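Local coordinates for putative metal binding protein (Coccidioides immitis, PDB 3CVG), which probably binds a small ligand, perhaps a metal ion, in the manner of periplasmic binding proteins, at residues R146-E160 with T178-A190. Sequence-based numbering, arbitrary orientation.
Sequences RFLSRYDKSATNIKE and TWYHQYITFPIQA
Just past strand 147-149, Arg150 lays its side chain against Thr185, Pro187 and Ala190 at the start of helix 187-196. Strands 147-149 and 180-182 form a parallel pair of the periplasmic-binding-protein fold, joined through helix 155-166 as a beta-alpha-beta unit. The pair is zipped by Phe147 N to Trp179 O, His181 N to Phe147 O, Ser149 N to His181 O and Tyr183 N to Ser149 O. Beyond them the Arg150 side chain bends at chi3 (53°), and its NE donates to Thr185 O at 3.2 Å, in the carbonyl plane. Pro187 CG lies over one face of the guanidinium, Ser154 OG over the other, and NH2 forms a salt bridge with Asp152 OD2 at 2.9 Å. The Arg150 side chain comes within about 3 Å (nearest atoms) of the ion modelled as calcium, beside the probable ligand cleft. At the far end of the pair, Arg146 NH1 donates to Thr178 O, a bent bond (137° at the hydrogen), while a water links NH2 to the same carbonyl; NE pairs with Glu199, which also takes the bond from His181 ND1. On the sheet face of Phe147, Tyr180 runs beside the phenylalanine, with its CE1 3.9 Å from Phe147 CD2. Tyr151 meets the edge of the Tyr180 ring and carries the Gln182 amide stacked on its own face, the planes 17° apart and Gln182 CG 3.9 Å from the Tyr151 ring centroid. Deeper in, Tyr180 OH donates to the syn lone pair of Glu160 OE1 at 2.8 Å.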
loop_
_atom_site.group_PDB
_atom_site.type_symbol
_atom_site.label_atom_id
_atom_site.label_comp_id
_atom_site.label_asym_id
_atom_site.label_seq_id
_atom_site.Cartn_x
_atom_site.Cartn_y
_atom_site.Cartn_z
ATOM N N ARG A 146 4.750 18.327 13.646
ATOM C CA ARG A 146 5.308 18.181 12.304
ATOM C C ARG A 146 4.754 16.892 11.675
ATOM O O ARG A 146 4.424 15.938 12.384
ATOM C CB ARG A 146 6.845 18.153 12.360
ATOM C CG ARG A 146 7.466 19.504 12.786
ATOM C CD ARG A 146 8.965 19.392 13.020
ATOM N NE ARG A 146 9.684 18.931 11.831
ATOM C CZ ARG A 146 9.924 19.684 10.763
ATOM N NH1 ARG A 146 9.503 20.945 10.724
ATOM N NH2 ARG A 146 10.600 19.183 9.741
ATOM N N PHE A 147 4.627 16.882 10.349
ATOM C CA PHE A 147 4.102 15.723 9.627
ATOM C C PHE A 147 5.114 15.265 8.582
ATOM O O PHE A 147 5.526 16.066 7.737
ATOM C CB PHE A 147 2.794 16.090 8.920
ATOM C CG PHE A 147 2.178 14.950 8.176
ATOM C CD1 PHE A 147 1.315 14.071 8.819
ATOM C CD2 PHE A 147 2.501 14.719 6.843
ATOM C CE1 PHE A 147 0.780 12.982 8.145
ATOM C CE2 PHE A 147 1.966 13.624 6.164
ATOM C CZ PHE A 147 1.106 12.762 6.824
ATOM N N LEU A 148 5.491 13.986 8.628
ATOM C CA LEU A 148 6.468 13.440 7.683
ATOM C C LEU A 148 5.842 12.848 6.422
ATOM O O LEU A 148 5.023 11.924 6.478
ATOM C CB LEU A 148 7.349 12.374 8.360
ATOM C CG LEU A 148 8.621 11.909 7.623
ATOM C CD1 LEU A 148 9.634 11.419 8.642
ATOM C CD2 LEU A 148 8.324 10.800 6.593
ATOM N N SER A 149 6.243 13.391 5.282
ATOM C CA SER A 149 5.761 12.932 3.987
ATOM C C SER A 149 6.910 12.315 3.194
ATOM O O SER A 149 7.995 12.895 3.094
ATOM C CB SER A 149 5.151 14.102 3.202
ATOM O OG SER A 149 4.968 13.778 1.831
ATOM N N ARG A 150 6.680 11.131 2.638
ATOM C CA ARG A 150 7.701 10.481 1.827
ATOM C C ARG A 150 7.895 11.236 0.502
ATOM O O ARG A 150 8.911 11.054 -0.175
ATOM C CB ARG A 150 7.339 9.016 1.600
ATOM C CG ARG A 150 7.617 8.158 2.842
ATOM C CD ARG A 150 7.060 6.753 2.701
ATOM N NE ARG A 150 7.520 6.114 1.476
ATOM C CZ ARG A 150 6.851 5.158 0.843
ATOM N NH1 ARG A 150 5.693 4.727 1.326
ATOM N NH2 ARG A 150 7.331 4.647 -0.285
ATOM N N TYR A 151 6.912 12.066 0.140
ATOM C CA TYR A 151 6.986 12.935 -1.050
ATOM C C TYR A 151 7.633 12.220 -2.235
ATOM O O TYR A 151 8.535 12.764 -2.890
ATOM C CB TYR A 151 7.825 14.177 -0.675
ATOM C CG TYR A 151 7.387 15.484 -1.315
ATOM C CD1 TYR A 151 6.145 16.036 -1.026
ATOM C CD2 TYR A 151 8.224 16.171 -2.196
ATOM C CE1 TYR A 151 5.739 17.236 -1.597
ATOM C CE2 TYR A 151 7.833 17.372 -2.765
ATOM C CZ TYR A 151 6.593 17.899 -2.462
ATOM O OH TYR A 151 6.216 19.108 -2.993
ATOM N N ASP A 152 7.160 11.011 -2.521
ATOM C CA ASP A 152 7.756 10.186 -3.566
ATOM C C ASP A 152 6.768 9.574 -4.560
ATOM O O ASP A 152 7.102 8.592 -5.220
ATOM C CB ASP A 152 8.541 9.059 -2.890
ATOM C CG ASP A 152 7.640 8.172 -2.048
ATOM O OD1 ASP A 152 6.442 8.508 -1.933
ATOM O OD2 ASP A 152 8.107 7.152 -1.498
ATOM N N LYS A 153 5.563 10.137 -4.660
ATOM C CA LYS A 153 4.567 9.639 -5.602
ATOM C C LYS A 153 4.018 8.249 -5.258
ATOM O O LYS A 153 3.261 7.675 -6.035
ATOM C CB LYS A 153 5.158 9.609 -7.022
ATOM C CG LYS A 153 5.109 10.953 -7.791
ATOM C CD LYS A 153 5.874 10.846 -9.119
ATOM C CE LYS A 153 5.447 11.906 -10.159
ATOM N NZ LYS A 153 5.782 13.321 -9.831
ATOM N N SER A 154 4.389 7.718 -4.097
ATOM C CA SER A 154 3.923 6.391 -3.689
ATOM C C SER A 154 2.472 6.401 -3.220
ATOM O O SER A 154 1.880 7.457 -3.013
ATOM C CB SER A 154 4.792 5.862 -2.549
ATOM O OG SER A 154 4.607 6.646 -1.381
ATOM N N ALA A 155 1.908 5.207 -3.036
ATOM C CA ALA A 155 0.541 5.084 -2.555
ATOM C C ALA A 155 0.404 5.840 -1.222
ATOM O O ALA A 155 -0.583 6.532 -0.995
ATOM C CB ALA A 155 0.181 3.604 -2.380
ATOM N N THR A 156 1.401 5.721 -0.348
ATOM C CA THR A 156 1.370 6.423 0.936
ATOM C C THR A 156 1.333 7.945 0.712
ATOM O O THR A 156 0.528 8.649 1.315
ATOM C CB THR A 156 2.604 6.046 1.792
ATOM O OG1 THR A 156 2.577 4.639 2.057
ATOM C CG2 THR A 156 2.606 6.798 3.113
ATOM N N ASN A 157 2.207 8.446 -0.156
ATOM C CA ASN A 157 2.241 9.876 -0.462
ATOM C C ASN A 157 0.884 10.318 -1.012
ATOM O O ASN A 157 0.332 11.328 -0.578
ATOM C CB ASN A 157 3.358 10.164 -1.474
ATOM C CG ASN A 157 3.429 11.637 -1.894
ATOM O OD1 ASN A 157 3.099 12.553 -1.129
ATOM N ND2 ASN A 157 3.904 11.862 -3.099
ATOM N N ILE A 158 0.340 9.556 -1.954
ATOM C CA ILE A 158 -0.961 9.885 -2.530
ATOM C C ILE A 158 -1.994 10.012 -1.397
ATOM O O ILE A 158 -2.758 10.976 -1.331
ATOM C CB ILE A 158 -1.413 8.771 -3.528
ATOM C CG1 ILE A 158 -0.598 8.864 -4.820
ATOM C CG2 ILE A 158 -2.924 8.882 -3.817
ATOM C CD1 ILE A 158 -0.654 7.584 -5.674
ATOM N N LYS A 159 -1.969 9.044 -0.483
ATOM C CA LYS A 159 -2.912 9.000 0.628
ATOM C C LYS A 159 -2.871 10.238 1.529
ATOM O O LYS A 159 -3.907 10.866 1.774
ATOM C CB LYS A 159 -2.645 7.769 1.478
ATOM C CG LYS A 159 -3.400 7.762 2.786
ATOM C CD LYS A 159 -4.731 7.049 2.691
ATOM C CE LYS A 159 -5.678 7.674 1.707
ATOM N NZ LYS A 159 -6.240 6.611 0.806
ATOM N N GLU A 160 -1.704 10.585 2.058
ATOM C CA GLU A 160 -1.672 11.757 2.905
ATOM C C GLU A 160 -1.949 13.035 2.137
ATOM O O GLU A 160 -2.513 13.978 2.685
ATOM C CB GLU A 160 -0.329 11.827 3.656
ATOM C CG GLU A 160 0.936 11.564 2.828
ATOM C CD GLU A 160 1.651 12.834 2.385
ATOM O OE1 GLU A 160 1.123 13.932 2.653
ATOM O OE2 GLU A 160 2.732 12.724 1.765
ATOM N N THR A 178 6.341 24.789 6.527
ATOM C CA THR A 178 7.604 24.220 6.963
ATOM C C THR A 178 7.502 23.002 7.861
ATOM O O THR A 178 8.473 22.250 7.974
ATOM C CB THR A 178 8.520 25.299 7.638
ATOM O OG1 THR A 178 7.891 25.818 8.812
ATOM C CG2 THR A 178 8.779 26.441 6.667
ATOM N N TRP A 179 6.350 22.812 8.505
ATOM C CA TRP A 179 6.133 21.634 9.349
ATOM C C TRP A 179 5.824 20.383 8.490
ATOM O O TRP A 179 5.760 19.257 9.005
ATOM C CB TRP A 179 4.982 21.877 10.330
ATOM C CG TRP A 179 3.754 22.510 9.721
ATOM C CD1 TRP A 179 3.452 23.838 9.693
ATOM C CD2 TRP A 179 2.661 21.836 9.087
ATOM N NE1 TRP A 179 2.233 24.037 9.085
ATOM C CE2 TRP A 179 1.724 22.824 8.703
ATOM C CE3 TRP A 179 2.380 20.494 8.801
ATOM C CZ2 TRP A 179 0.526 22.512 8.052
ATOM C CZ3 TRP A 179 1.189 20.181 8.151
ATOM C CH2 TRP A 179 0.276 21.186 7.785
ATOM N N TYR A 180 5.615 20.588 7.190
ATOM C CA TYR A 180 5.344 19.484 6.265
ATOM C C TYR A 180 6.741 19.016 5.882
ATOM O O TYR A 180 7.400 19.601 5.013
ATOM C CB TYR A 180 4.569 19.982 5.038
ATOM C CG TYR A 180 4.076 18.881 4.114
ATOM C CD1 TYR A 180 3.046 18.012 4.503
ATOM C CD2 TYR A 180 4.619 18.723 2.841
ATOM C CE1 TYR A 180 2.572 17.014 3.634
ATOM C CE2 TYR A 180 4.158 17.732 1.973
ATOM C CZ TYR A 180 3.134 16.883 2.370
ATOM O OH TYR A 180 2.676 15.907 1.498
ATOM N N HIS A 181 7.179 17.959 6.559
ATOM C CA HIS A 181 8.513 17.400 6.418
ATOM C C HIS A 181 8.708 16.340 5.343
ATOM O O HIS A 181 8.161 15.234 5.426
ATOM C CB HIS A 181 8.944 16.834 7.778
ATOM C CG HIS A 181 10.316 16.228 7.783
ATOM N ND1 HIS A 181 10.698 15.270 8.700
ATOM C CD2 HIS A 181 11.387 16.435 6.987
ATOM C CE1 HIS A 181 11.947 14.909 8.459
ATOM N NE2 HIS A 181 12.389 15.602 7.425
ATOM N N GLN A 182 9.513 16.696 4.349
ATOM C CA GLN A 182 9.835 15.816 3.240
ATOM C C GLN A 182 11.028 14.949 3.595
ATOM O O GLN A 182 12.144 15.448 3.729
ATOM C CB GLN A 182 10.173 16.638 1.989
ATOM C CG GLN A 182 8.994 17.387 1.381
ATOM C CD GLN A 182 9.399 18.221 0.169
ATOM O OE1 GLN A 182 10.345 17.886 -0.552
ATOM N NE2 GLN A 182 8.670 19.297 -0.071
ATOM N N TYR A 183 10.793 13.652 3.749
ATOM C CA TYR A 183 11.868 12.709 4.056
ATOM C C TYR A 183 11.673 11.618 3.001
ATOM O O TYR A 183 10.890 10.679 3.191
ATOM C CB TYR A 183 11.686 12.150 5.465
ATOM C CG TYR A 183 12.833 11.279 5.925
ATOM C CD1 TYR A 183 14.063 11.838 6.298
ATOM C CD2 TYR A 183 12.700 9.892 5.967
ATOM C CE1 TYR A 183 15.138 11.021 6.703
ATOM C CE2 TYR A 183 13.764 9.072 6.368
ATOM C CZ TYR A 183 14.974 9.642 6.733
ATOM O OH TYR A 183 16.014 8.828 7.129
ATOM N N ILE A 184 12.384 11.765 1.890
ATOM C CA ILE A 184 12.242 10.877 0.747
ATOM C C ILE A 184 13.018 9.577 0.820
ATOM O O ILE A 184 14.174 9.501 0.397
ATOM C CB ILE A 184 12.612 11.649 -0.538
ATOM C CG1 ILE A 184 11.937 13.030 -0.500
ATOM C CG2 ILE A 184 12.160 10.867 -1.768
ATOM C CD1 ILE A 184 12.435 14.017 -1.550
ATOM N N THR A 185 12.358 8.551 1.346
ATOM C CA THR A 185 12.963 7.228 1.498
ATOM C C THR A 185 11.889 6.143 1.415
ATOM O O THR A 185 10.709 6.443 1.239
ATOM C CB THR A 185 13.634 7.077 2.875
ATOM O OG1 THR A 185 12.633 7.207 3.894
ATOM C CG2 THR A 185 14.709 8.137 3.081
ATOM N N PHE A 186 12.312 4.888 1.569
ATOM C CA PHE A 186 11.400 3.742 1.553
ATOM C C PHE A 186 10.610 3.753 2.862
ATOM O O PHE A 186 10.989 4.446 3.805
ATOM C CB PHE A 186 12.186 2.429 1.465
ATOM C CG PHE A 186 13.236 2.419 0.397
ATOM C CD1 PHE A 186 12.906 2.675 -0.931
ATOM C CD2 PHE A 186 14.563 2.133 0.721
ATOM C CE1 PHE A 186 13.885 2.646 -1.928
ATOM C CE2 PHE A 186 15.552 2.100 -0.264
ATOM C CZ PHE A 186 15.212 2.358 -1.592
ATOM N N PRO A 187 9.521 2.963 2.940
ATOM C CA PRO A 187 8.637 2.844 4.101
ATOM C C PRO A 187 9.266 2.719 5.486
ATOM O O PRO A 187 8.966 3.512 6.375
ATOM C CB PRO A 187 7.796 1.616 3.760
ATOM C CG PRO A 187 7.624 1.753 2.304
ATOM C CD PRO A 187 9.037 2.092 1.850
ATOM N N ILE A 188 10.113 1.711 5.674
ATOM C CA ILE A 188 10.733 1.476 6.977
ATOM C C ILE A 188 11.556 2.665 7.470
ATOM O O ILE A 188 11.393 3.115 8.606
ATOM C CB ILE A 188 11.616 0.198 6.951
ATOM C CG1 ILE A 188 10.730 -1.042 6.779
ATOM C CG2 ILE A 188 12.421 0.083 8.254
ATOM C CD1 ILE A 188 11.507 -2.356 6.655
ATOM N N GLN A 189 12.437 3.177 6.617
ATOM C CA GLN A 189 13.259 4.329 6.988
ATOM C C GLN A 189 12.378 5.526 7.349
ATOM O O GLN A 189 12.613 6.195 8.356
ATOM C CB GLN A 189 14.197 4.698 5.840
ATOM C CG GLN A 189 15.347 3.724 5.664
ATOM C CD GLN A 189 15.944 3.762 4.270
ATOM O OE1 GLN A 189 16.059 4.828 3.654
ATOM N NE2 GLN A 189 16.342 2.592 3.766
ATOM N N ALA A 190 11.360 5.793 6.536
ATOM C CA ALA A 190 10.461 6.922 6.800
ATOM C C ALA A 190 9.730 6.819 8.143
ATOM O O ALA A 190 9.593 7.817 8.860
ATOM C CB ALA A 190 9.442 7.067 5.650
HETATM O O HOH W 1 10.703 20.618 7.198
#